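Local coordinates for 462aa long hypothetical selenium-binding protein (Sulfolobus tokodaii, PDB 2ECE), which is of unknown function but adopts a beta-propeller fold and may bind selenium, at residues 254-259 with 283-288; 194-199 with 263-268. One frame throughout, in Å; residues are numbered along the deposited sequence.

Interaction 1. Residues 254-259 with 283-288; sequences LELRPL and WLWFYE
The indole of Trp285 meets Pro258 with its benzo edge: Pro258 CG lies in the ring plane at that edge, 3.8 Å from Trp285 CH2. Pro258 CA, 3.7 Å from Trp285 CZ2, and the Arg257 carbonyl carbon approach the same ring obliquely. Leu256 arrives at about a right angle, its CD2 3.7 Å from Trp285 NE1. The other flat group, the guanidinium of Arg257, holds Glu255 OE1 in its plane, at its edge. NH1 and NH2 of Arg257 each stand 2.9 Å from Glu255 OE1, a salt bridge in which NH1 meets the anti lone pair of that oxygen while NH2 comes from above the carboxylate plane. Arg257 NH1 also bonds to Leu256 O, and Arg257 NH2 pairs with Asp325. Strands 250-258 and 280-288 belong to one propeller blade but are not neighbours: strand 266-274 runs between them, and the axes of segments 254-258 and 283-288 come within 8.9 Å at 46°. Trp285 reaches past that strand where Gly267 offers no side chain. Its CG sits between the backbone N and the carbonyl carbon (chi1 43°), which brings the indole toward 254-259. The buried Trp285 NE1 is satisfied by Phe268 O on the intervening strand, a bond that would limit rotation of the ring.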
loop_
_atom_site.group_PDB
_atom_site.type_symbol
_atom_site.label_atom_id
_atom_site.label_comp_id
_atom_site.label_asym_id
_atom_site.label_seq_id
_atom_site.Cartn_x
_atom_site.Cartn_y
_atom_site.Cartn_z
ATOM N N LEU A 254 0.401 6.749 -7.503
ATOM C CA LEU A 254 -0.057 5.739 -6.589
ATOM C C LEU A 254 -0.129 6.170 -5.093
ATOM O O LEU A 254 -1.137 6.737 -4.649
ATOM C CB LEU A 254 0.838 4.426 -6.807
ATOM C CG LEU A 254 0.668 3.926 -8.270
ATOM C CD1 LEU A 254 1.187 2.516 -8.295
ATOM C CD2 LEU A 254 -0.791 3.940 -8.776
ATOM N N GLU A 255 0.773 5.526 -4.317
ATOM C CA GLU A 255 0.839 5.617 -2.861
ATOM C C GLU A 255 1.086 6.938 -2.202
ATOM O O GLU A 255 2.112 7.602 -2.448
ATOM C CB GLU A 255 1.861 4.583 -2.313
ATOM C CG GLU A 255 1.637 3.117 -2.706
ATOM C CD GLU A 255 0.362 2.505 -2.137
ATOM O OE1 GLU A 255 -0.045 2.891 -1.025
ATOM O OE2 GLU A 255 -0.226 1.618 -2.794
ATOM N N LEU A 256 0.160 7.297 -1.315
ATOM C CA LEU A 256 0.200 8.595 -0.628
ATOM C C LEU A 256 0.684 8.450 0.789
ATOM O O LEU A 256 0.098 7.690 1.562
ATOM C CB LEU A 256 -1.197 9.252 -0.617
ATOM C CG LEU A 256 -1.624 9.945 -1.909
ATOM C CD1 LEU A 256 -3.130 10.133 -1.940
ATOM C CD2 LEU A 256 -0.900 11.278 -2.011
ATOM N N ARG A 257 1.740 9.170 1.151
ATOM C CA ARG A 257 2.272 9.036 2.496
ATOM C C ARG A 257 2.536 10.360 3.204
ATOM O O ARG A 257 3.590 10.971 3.034
ATOM C CB ARG A 257 3.569 8.217 2.469
ATOM C CG ARG A 257 3.414 6.788 1.941
ATOM C CD ARG A 257 2.641 5.875 2.909
ATOM N NE ARG A 257 2.632 4.485 2.440
ATOM C CZ ARG A 257 1.797 3.998 1.526
ATOM N NH1 ARG A 257 0.874 4.774 0.975
ATOM N NH2 ARG A 257 1.907 2.736 1.138
ATOM N N PRO A 258 1.556 10.836 3.985
ATOM C CA PRO A 258 1.710 12.094 4.726
ATOM C C PRO A 258 2.797 11.828 5.777
ATOM O O PRO A 258 3.003 10.673 6.161
ATOM C CB PRO A 258 0.348 12.267 5.406
ATOM C CG PRO A 258 -0.603 11.504 4.511
ATOM C CD PRO A 258 0.199 10.281 4.145
ATOM N N LEU A 259 3.505 12.860 6.236
ATOM C CA LEU A 259 4.481 12.608 7.290
ATOM C C LEU A 259 3.615 12.227 8.496
ATOM O O LEU A 259 2.449 12.632 8.585
ATOM C CB LEU A 259 5.322 13.851 7.603
ATOM C CG LEU A 259 6.391 14.239 6.573
ATOM C CD1 LEU A 259 7.384 15.206 7.221
ATOM C CD2 LEU A 259 7.125 13.010 6.081
ATOM N N TRP A 283 7.443 12.567 -5.450
ATOM C CA TRP A 283 7.061 13.957 -5.317
ATOM C C TRP A 283 6.667 14.307 -3.896
ATOM O O TRP A 283 6.020 13.518 -3.208
ATOM C CB TRP A 283 5.903 14.270 -6.262
ATOM C CG TRP A 283 6.270 14.199 -7.713
ATOM C CD1 TRP A 283 6.626 13.086 -8.424
ATOM C CD2 TRP A 283 6.305 15.293 -8.636
ATOM N NE1 TRP A 283 6.878 13.422 -9.735
ATOM C CE2 TRP A 283 6.690 14.769 -9.891
ATOM C CE3 TRP A 283 6.051 16.666 -8.523
ATOM C CZ2 TRP A 283 6.825 15.575 -11.029
ATOM C CZ3 TRP A 283 6.186 17.470 -9.662
ATOM C CH2 TRP A 283 6.570 16.918 -10.894
ATOM N N LEU A 284 7.071 15.499 -3.468
ATOM C CA LEU A 284 6.755 15.999 -2.138
ATOM C C LEU A 284 5.631 17.017 -2.265
ATOM O O LEU A 284 5.791 18.037 -2.934
ATOM C CB LEU A 284 7.983 16.684 -1.522
ATOM C CG LEU A 284 7.822 17.414 -0.182
ATOM C CD1 LEU A 284 7.522 16.407 0.912
ATOM C CD2 LEU A 284 9.104 18.186 0.150
ATOM N N TRP A 285 4.486 16.731 -1.655
ATOM C CA TRP A 285 3.380 17.679 -1.683
ATOM C C TRP A 285 3.424 18.356 -0.320
ATOM O O TRP A 285 3.669 17.698 0.691
ATOM C CB TRP A 285 2.031 16.973 -1.912
ATOM C CG TRP A 285 1.804 15.694 -1.135
ATOM C CD1 TRP A 285 2.169 14.426 -1.511
ATOM C CD2 TRP A 285 1.111 15.556 0.111
ATOM N NE1 TRP A 285 1.739 13.513 -0.580
ATOM C CE2 TRP A 285 1.086 14.177 0.425
ATOM C CE3 TRP A 285 0.504 16.462 0.990
ATOM C CZ2 TRP A 285 0.479 13.681 1.586
ATOM C CZ3 TRP A 285 -0.100 15.970 2.145
ATOM C CH2 TRP A 285 -0.109 14.588 2.431
ATOM N N PHE A 286 3.208 19.667 -0.294
ATOM C CA PHE A 286 3.268 20.423 0.954
ATOM C C PHE A 286 2.457 21.716 0.894
ATOM O O PHE A 286 2.253 22.279 -0.185
ATOM C CB PHE A 286 4.735 20.740 1.274
ATOM C CG PHE A 286 5.435 21.534 0.200
ATOM C CD1 PHE A 286 5.555 22.916 0.303
ATOM C CD2 PHE A 286 5.958 20.900 -0.927
ATOM C CE1 PHE A 286 6.184 23.662 -0.695
ATOM C CE2 PHE A 286 6.588 21.635 -1.935
ATOM C CZ PHE A 286 6.700 23.022 -1.817
ATOM N N TYR A 287 1.995 22.182 2.052
ATOM C CA TYR A 287 1.217 23.417 2.118
ATOM C C TYR A 287 2.123 24.555 2.573
ATOM O O TYR A 287 2.791 24.456 3.598
ATOM C CB TYR A 287 0.041 23.264 3.085
ATOM C CG TYR A 287 -0.913 24.437 3.082
ATOM C CD1 TYR A 287 -0.792 25.470 4.018
ATOM C CD2 TYR A 287 -1.942 24.519 2.144
ATOM C CE1 TYR A 287 -1.678 26.551 4.018
ATOM C CE2 TYR A 287 -2.828 25.593 2.137
ATOM C CZ TYR A 287 -2.693 26.603 3.077
ATOM O OH TYR A 287 -3.579 27.658 3.081
ATOM N N GLU A 288 2.125 25.642 1.812
ATOM C CA GLU A 288 2.986 26.777 2.114
ATOM C C GLU A 288 2.459 28.028 1.418
ATOM O O GLU A 288 1.884 27.946 0.335
ATOM C CB GLU A 288 4.395 26.452 1.616
ATOM C CG GLU A 288 5.501 27.384 2.051
ATOM C CD GLU A 288 6.854 26.858 1.620
ATOM O OE1 GLU A 288 7.400 27.352 0.609
ATOM O OE2 GLU A 288 7.362 25.930 2.288
#

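Interaction 2. Residues 194-199 with 263-268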
loop_
_atom_site.group_PDB
_atom_site.type_symbol
_atom_site.label_atom_id
_atom_site.label_comp_id
_atom_site.label_asym_id
_atom_site.label_seq_id
_atom_site.Cartn_x
_atom_site.Cartn_y
_atom_site.Cartn_z
ATOM N N TRP A 194 -5.186 9.231 1.890
ATOM C CA TRP A 194 -4.845 9.301 3.296
ATOM C C TRP A 194 -5.195 10.695 3.787
ATOM O O TRP A 194 -5.903 11.432 3.099
ATOM C CB TRP A 194 -3.380 8.944 3.601
ATOM C CG TRP A 194 -3.317 8.266 4.957
ATOM C CD1 TRP A 194 -4.299 8.289 5.910
ATOM C CD2 TRP A 194 -2.252 7.465 5.502
ATOM N NE1 TRP A 194 -3.919 7.554 7.007
ATOM C CE2 TRP A 194 -2.671 7.037 6.788
ATOM C CE3 TRP A 194 -0.992 7.064 5.035
ATOM C CZ2 TRP A 194 -1.875 6.233 7.613
ATOM C CZ3 TRP A 194 -0.193 6.258 5.863
ATOM C CH2 TRP A 194 -0.644 5.854 7.135
ATOM N N TRP A 195 -4.708 11.078 4.956
ATOM C CA TRP A 195 -5.101 12.367 5.481
ATOM C C TRP A 195 -4.181 12.914 6.563
ATOM O O TRP A 195 -3.240 12.255 7.009
ATOM C CB TRP A 195 -6.523 12.225 6.058
ATOM C CG TRP A 195 -6.689 10.978 6.961
ATOM C CD1 TRP A 195 -5.834 10.562 7.942
ATOM C CD2 TRP A 195 -7.771 10.014 6.947
ATOM N NE1 TRP A 195 -6.302 9.411 8.536
ATOM C CE2 TRP A 195 -7.486 9.052 7.948
ATOM C CE3 TRP A 195 -8.944 9.872 6.192
ATOM C CZ2 TRP A 195 -8.333 7.961 8.212
ATOM C CZ3 TRP A 195 -9.794 8.778 6.457
ATOM C CH2 TRP A 195 -9.476 7.840 7.460
ATOM N N ASN A 196 -4.471 14.146 6.957
ATOM C CA ASN A 196 -3.803 14.815 8.057
ATOM C C ASN A 196 -5.069 15.174 8.823
ATOM O O ASN A 196 -5.775 16.120 8.465
ATOM C CB ASN A 196 -3.084 16.089 7.623
ATOM C CG ASN A 196 -2.435 16.801 8.797
ATOM O OD1 ASN A 196 -3.102 17.117 9.782
ATOM N ND2 ASN A 196 -1.132 17.051 8.703
ATOM N N LEU A 197 -5.368 14.402 9.857
ATOM C CA LEU A 197 -6.596 14.600 10.615
ATOM C C LEU A 197 -6.816 15.941 11.307
ATOM O O LEU A 197 -7.864 16.549 11.140
ATOM C CB LEU A 197 -6.774 13.446 11.615
ATOM C CG LEU A 197 -6.972 12.079 10.935
ATOM C CD1 LEU A 197 -6.914 10.960 11.965
ATOM C CD2 LEU A 197 -8.301 12.060 10.202
ATOM N N PRO A 198 -5.832 16.432 12.075
ATOM C CA PRO A 198 -6.064 17.721 12.743
ATOM C C PRO A 198 -6.267 18.894 11.786
ATOM O O PRO A 198 -7.000 19.838 12.091
ATOM C CB PRO A 198 -4.820 17.882 13.620
ATOM C CG PRO A 198 -4.408 16.446 13.888
ATOM C CD PRO A 198 -4.564 15.834 12.515
ATOM N N ASN A 199 -5.619 18.833 10.630
ATOM C CA ASN A 199 -5.740 19.891 9.638
ATOM C C ASN A 199 -6.922 19.655 8.708
ATOM O O ASN A 199 -7.199 20.451 7.810
ATOM C CB ASN A 199 -4.439 19.999 8.855
ATOM C CG ASN A 199 -3.339 20.622 9.675
ATOM O OD1 ASN A 199 -3.282 21.843 9.816
ATOM N ND2 ASN A 199 -2.476 19.791 10.252
ATOM N N THR A 263 1.743 17.942 12.697
ATOM C CA THR A 263 2.012 19.378 12.630
ATOM C C THR A 263 2.662 19.695 11.295
ATOM O O THR A 263 2.817 20.859 10.921
ATOM C CB THR A 263 2.950 19.857 13.770
ATOM O OG1 THR A 263 4.230 19.228 13.648
ATOM C CG2 THR A 263 2.356 19.523 15.114
ATOM N N LYS A 264 3.029 18.647 10.567
ATOM C CA LYS A 264 3.666 18.800 9.266
ATOM C C LYS A 264 2.650 18.625 8.147
ATOM O O LYS A 264 2.042 17.562 8.008
ATOM C CB LYS A 264 4.766 17.755 9.096
ATOM C CG LYS A 264 5.833 17.775 10.179
ATOM C CD LYS A 264 6.827 18.902 9.962
ATOM C CE LYS A 264 8.013 18.797 10.916
ATOM N NZ LYS A 264 7.646 19.093 12.331
ATOM N N LEU A 265 2.468 19.647 7.329
ATOM C CA LEU A 265 1.505 19.508 6.257
ATOM C C LEU A 265 2.143 19.167 4.944
ATOM O O LEU A 265 2.132 19.951 3.993
ATOM C CB LEU A 265 0.651 20.758 6.122
ATOM C CG LEU A 265 -0.440 20.675 7.180
ATOM C CD1 LEU A 265 -0.061 21.522 8.380
ATOM C CD2 LEU A 265 -1.754 21.110 6.562
ATOM N N MET A 266 2.687 17.962 4.909
ATOM C CA MET A 266 3.349 17.458 3.733
ATOM C C MET A 266 3.403 15.940 3.759
ATOM O O MET A 266 3.070 15.295 4.756
ATOM C CB MET A 266 4.766 18.020 3.652
ATOM C CG MET A 266 5.600 17.773 4.900
ATOM S SD MET A 266 7.297 18.377 4.684
ATOM C CE MET A 266 7.005 20.148 4.714
ATOM N N GLY A 267 3.847 15.393 2.636
ATOM C CA GLY A 267 3.968 13.962 2.479
ATOM C C GLY A 267 4.503 13.663 1.093
ATOM O O GLY A 267 4.763 14.583 0.308
ATOM N N PHE A 268 4.654 12.380 0.783
ATOM C CA PHE A 268 5.177 11.959 -0.514
ATOM C C PHE A 268 4.198 11.123 -1.328
ATOM O O PHE A 268 3.159 10.673 -0.826
ATOM C CB PHE A 268 6.457 11.134 -0.335
ATOM C CG PHE A 268 7.562 11.863 0.381
ATOM C CD1 PHE A 268 7.604 11.901 1.773
ATOM C CD2 PHE A 268 8.564 12.512 -0.343
ATOM C CE1 PHE A 268 8.634 12.577 2.439
ATOM C CE2 PHE A 268 9.601 13.191 0.311
ATOM C CZ PHE A 268 9.633 13.223 1.705
HETATM O O HOH W 1 0.242 15.841 5.992
#
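Asn199 packs on the end of Leu265, the two side chains coming from opposite directions. Asn199 CB lies 3.7 Å from Leu265 CD2, and Asn199 CG 3.5 Å from that same methyl. At the fork, Asn199 OD1 and ND2 are each 3.5 Å from Leu265 CD1, which lies over one face of the amide. ND2 also turns back to Asn196 OD1, 2.8 Å away and nearly straight at 167°, and Asn199 N reaches this oxygen from the same face, closing an Asx motif after strand 193-196. Asn196 CG stands anti to the backbone N (chi1 178°), which carries its amide toward 263-268. There Asn196 ND2 bonds to Pro262 O and, at 3.3 Å, to a water that is itself 3.1 Å from Met266 O. Leu265 centres an inverse gamma turn leading into strand 266-274, which meets the Asx motif of the preceding blade. Cutting Asn199 back to an alanine would probably partly uncover the Leu265 methyls and cost Asn196 OD1 one of its two donors from this residue. Direct contact with Leu265 is thus van der Waals in kind, while Asn199 ND2 and Asn196 OD1 serve their own turn and Asn196 ND2 serves Pro262 O and a water.

How the interactions relate
Both contacts reach the blade that contains strand 266-274, with centres 8 Å apart. Interaction 1 lies wholly within that blade and is buried, joining two strands across the intervening 266-274; interaction 2 joins its 263-268 end to strand 193-196 of the preceding blade and is only partly buried. The segments interlock through the sheet: Arg257 N probably bonds to Phe268 O, and Leu259 N to Met266 O, each at 2.9 Å. Chemistry follows place. An aromatic ring against proline and leucine fills the interior, with a salt bridge facing the neighbouring strand 326-328, whereas amides, a bridging water and one leucine serve in the partly buried turns at the strand ends.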